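Local coordinates for protein methyltransferase (Streptococcus pyogenes, PDB 2ESR) that probably transfers a methyl group from S-adenosylmethionine, perhaps to a guanine of ribosomal RNA as its RsmD-type relatives do, at residues L45-V50 and Q71-M76. Residues are numbered along the deposited sequence; the frame is centred on the assembly and turned at random.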
ATOM      1  N   LEU A  45     -10.792   0.599  12.298  1.00 23.29           N
ATOM      2  CA  LEU A  45     -10.071  -0.558  12.823  1.00 22.87           C
ATOM      3  C   LEU A  45      -8.607  -0.586  12.401  1.00 21.42           C
ATOM      4  O   LEU A  45      -7.731  -0.844  13.222  1.00 19.75           O
ATOM      5  CB  LEU A  45     -10.759  -1.854  12.391  1.00 24.36           C
ATOM      6  CG  LEU A  45     -12.153  -2.050  13.001  1.00 27.08           C
ATOM      7  CD1 LEU A  45     -12.768  -3.338  12.481  1.00 29.93           C
ATOM      8  CD2 LEU A  45     -12.038  -2.083  14.524  1.00 27.40           C
ATOM      9  N   ALA A  46      -8.343  -0.313  11.128  1.00 20.68           N
ATOM     10  CA  ALA A  46      -6.968  -0.320  10.638  1.00 21.42           C
ATOM     11  C   ALA A  46      -6.136   0.749  11.342  1.00 22.17           C
ATOM     12  O   ALA A  46      -4.997   0.507  11.738  1.00 20.86           O
ATOM     13  CB  ALA A  46      -6.942  -0.089   9.128  1.00 22.40           C
ATOM     14  N   ILE A  47      -6.717   1.934  11.499  1.00 22.43           N
ATOM     15  CA  ILE A  47      -6.024   3.040  12.144  1.00 23.19           C
ATOM     16  C   ILE A  47      -5.705   2.721  13.604  1.00 22.27           C
ATOM     17  O   ILE A  47      -4.592   2.952  14.068  1.00 23.31           O
ATOM     18  CB  ILE A  47      -6.866   4.328  12.057  1.00 24.37           C
ATOM     19  CG1 ILE A  47      -7.062   4.701  10.584  1.00 24.75           C
ATOM     20  CG2 ILE A  47      -6.189   5.461  12.822  1.00 26.42           C
ATOM     21  CD1 ILE A  47      -7.985   5.871  10.356  1.00 28.03           C
ATOM     22  N   GLU A  48      -6.674   2.167  14.320  1.00 21.24           N
ATOM     23  CA  GLU A  48      -6.451   1.830  15.721  1.00 22.32           C
ATOM     24  C   GLU A  48      -5.403   0.727  15.841  1.00 19.71           C
ATOM     25  O   GLU A  48      -4.566   0.759  16.740  1.00 21.82           O
ATOM     26  CB  GLU A  48      -7.763   1.396  16.375  1.00 23.65           C
ATOM     27  CG  GLU A  48      -7.675   1.099  17.866  1.00 28.20           C
ATOM     28  CD  GLU A  48      -7.204   2.287  18.687  1.00 32.66           C
ATOM     29  OE1 GLU A  48      -7.608   3.431  18.379  1.00 34.63           O
ATOM     30  OE2 GLU A  48      -6.441   2.076  19.654  1.00 33.69           O
ATOM     31  N   ALA A  49      -5.426  -0.232  14.918  1.00 20.43           N
ATOM     32  CA  ALA A  49      -4.466  -1.333  14.953  1.00 17.94           C
ATOM     33  C   ALA A  49      -3.045  -0.813  14.781  1.00 19.20           C
ATOM     34  O   ALA A  49      -2.119  -1.289  15.430  1.00 19.47           O
ATOM     35  CB  ALA A  49      -4.785  -2.355  13.858  1.00 18.87           C
ATOM     36  N   VAL A  50      -2.866   0.152  13.890  1.00 19.47           N
ATOM     37  CA  VAL A  50      -1.539   0.718  13.685  1.00 21.39           C
ATOM     38  C   VAL A  50      -1.152   1.514  14.930  1.00 22.12           C
ATOM     39  O   VAL A  50      -0.001   1.481  15.375  1.00 22.37           O
ATOM     40  CB  VAL A  50      -1.506   1.628  12.432  1.00 22.47           C
ATOM     41  CG1 VAL A  50      -0.189   2.388  12.367  1.00 23.12           C
ATOM     42  CG2 VAL A  50      -1.667   0.777  11.175  1.00 22.41           C
ATOM     43  N   GLN A  71      -9.301   9.126   4.354  1.00 33.58           N
ATOM     44  CA  GLN A  71      -8.181  10.014   4.080  1.00 36.67           C
ATOM     45  C   GLN A  71      -8.001  11.061   5.173  1.00 37.41           C
ATOM     46  O   GLN A  71      -6.875  11.362   5.572  1.00 37.68           O
ATOM     47  CB  GLN A  71      -8.371  10.676   2.710  1.00 38.02           C
ATOM     48  CG  GLN A  71      -8.163   9.698   1.559  1.00 40.60           C
ATOM     49  CD  GLN A  71      -8.542  10.268   0.205  1.00 42.81           C
ATOM     50  OE1 GLN A  71      -8.075  11.335  -0.186  1.00 45.19           O
ATOM     51  NE2 GLN A  71      -9.392   9.550  -0.521  1.00 44.38           N
ATOM     52  N   ASP A  72      -9.107  11.604   5.666  1.00 39.09           N
ATOM     53  CA  ASP A  72      -9.046  12.602   6.729  1.00 40.95           C
ATOM     54  C   ASP A  72      -8.552  11.975   8.032  1.00 40.57           C
ATOM     55  O   ASP A  72      -7.678  12.530   8.699  1.00 40.55           O
ATOM     56  CB  ASP A  72     -10.425  13.234   6.946  1.00 43.30           C
ATOM     57  CG  ASP A  72     -10.843  14.134   5.795  1.00 47.18           C
ATOM     58  OD1 ASP A  72     -12.011  14.584   5.787  1.00 49.25           O
ATOM     59  OD2 ASP A  72     -10.008  14.398   4.901  1.00 49.21           O
ATOM     60  N   ASN A  73      -9.109  10.819   8.390  1.00 40.24           N
ATOM     61  CA  ASN A  73      -8.713  10.129   9.616  1.00 40.29           C
ATOM     62  C   ASN A  73      -7.234   9.760   9.591  1.00 40.28           C
ATOM     63  O   ASN A  73      -6.560   9.791  10.619  1.00 39.86           O
ATOM     64  CB  ASN A  73      -9.540   8.850   9.819  1.00 40.78           C
ATOM     65  CG  ASN A  73     -10.991   9.132  10.171  1.00 40.90           C
ATOM     66  OD1 ASN A  73     -11.285   9.976  11.014  1.00 41.66           O
ATOM     67  ND2 ASN A  73     -11.904   8.410   9.536  1.00 42.34           N
ATOM     68  N   ILE A  74      -6.739   9.402   8.410  1.00 41.42           N
ATOM     69  CA  ILE A  74      -5.343   9.022   8.250  1.00 42.95           C
ATOM     70  C   ILE A  74      -4.413  10.194   8.556  1.00 44.53           C
ATOM     71  O   ILE A  74      -3.307  10.006   9.062  1.00 43.22           O
ATOM     72  CB  ILE A  74      -5.073   8.513   6.817  1.00 42.71           C
ATOM     73  CG1 ILE A  74      -5.831   7.203   6.582  1.00 42.74           C
ATOM     74  CG2 ILE A  74      -3.584   8.305   6.608  1.00 44.11           C
ATOM     75  CD1 ILE A  74      -5.723   6.664   5.167  1.00 42.86           C
ATOM     76  N   ILE A  75      -4.869  11.404   8.250  1.00 47.41           N
ATOM     77  CA  ILE A  75      -4.072  12.598   8.502  1.00 50.05           C
ATOM     78  C   ILE A  75      -3.968  12.871   9.999  1.00 51.49           C
ATOM     79  O   ILE A  75      -2.916  13.271  10.493  1.00 51.99           O
ATOM     80  CB  ILE A  75      -4.683  13.836   7.819  1.00 50.49           C
ATOM     81  CG1 ILE A  75      -4.861  13.572   6.324  1.00 51.22           C
ATOM     82  CG2 ILE A  75      -3.775  15.040   8.022  1.00 51.07           C
ATOM     83  CD1 ILE A  75      -5.562  14.689   5.583  1.00 52.26           C
HETATM   84  N   MSE A  76      -5.065  12.645  10.717  1.00 53.50           N
HETATM   85  CA  MSE A  76      -5.101  12.872  12.158  1.00 55.49           C
HETATM   86  C   MSE A  76      -4.156  11.967  12.941  1.00 54.84           C
HETATM   87  O   MSE A  76      -3.913  12.198  14.126  1.00 55.24           O
HETATM   88  CB  MSE A  76      -6.527  12.692  12.688  1.00 59.19           C
HETATM   89  CG  MSE A  76      -7.490  13.797  12.285  1.00 64.41           C
HETATM   90 SE   MSE A  76      -9.217  13.615  13.145  1.00 75.21          SE
HETATM   91  CE  MSE A  76      -8.757  14.319  14.884  1.00 69.53           C
TER
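I47 reaches from helix 44-51 to helix 64-75 with the far end of its longer branch: CD1 of I47 stands 3.4 Å from CB of N73, and these two carbons make the closest approach between the segments. A separation that short between two carbons marks a tight van der Waals contact. CD1 of I47 also lies 4.0 Å from the backbone C of N73 and 4.2 Å from the backbone N of I74, which places it against the backbone where N73 joins I74 as well as against the asparagine side chain. The torsions of I47 account for this reach: CG1 is anti to the carbonyl carbon (chi1 -62°), and an extended chi2 of 174° carries CD1 away from its own helix.

The side chains of I47 and N73 cross at about a right angle, and the touching atom on the asparagine is CB, at its base. The amide is turned to one side of this apolar contact, and its ND2 makes a weak hydrogen bond to O of S42, in the loop leading into helix 44-51. I74 takes a smaller part: its CG1 stays about 4.5 Å from CD1 of I47. The evidence is therefore for a narrow, apolar contact: the segments bury 103 Å² in all, and the nearest CA atoms, those of I47 and I74, are 7.2 Å apart.

In the fold, this joins two helices of the Rossmann-type alpha/beta unit, which follow the parallel strands 34-38 and 56-60, respectively. F83 of strand 83-86, outermost in this chain's sheet, touches I47, V50 and I74, linking both helices to the sheet, while on helix 44-51 L45, E48 and A49 pack against helix 19-26.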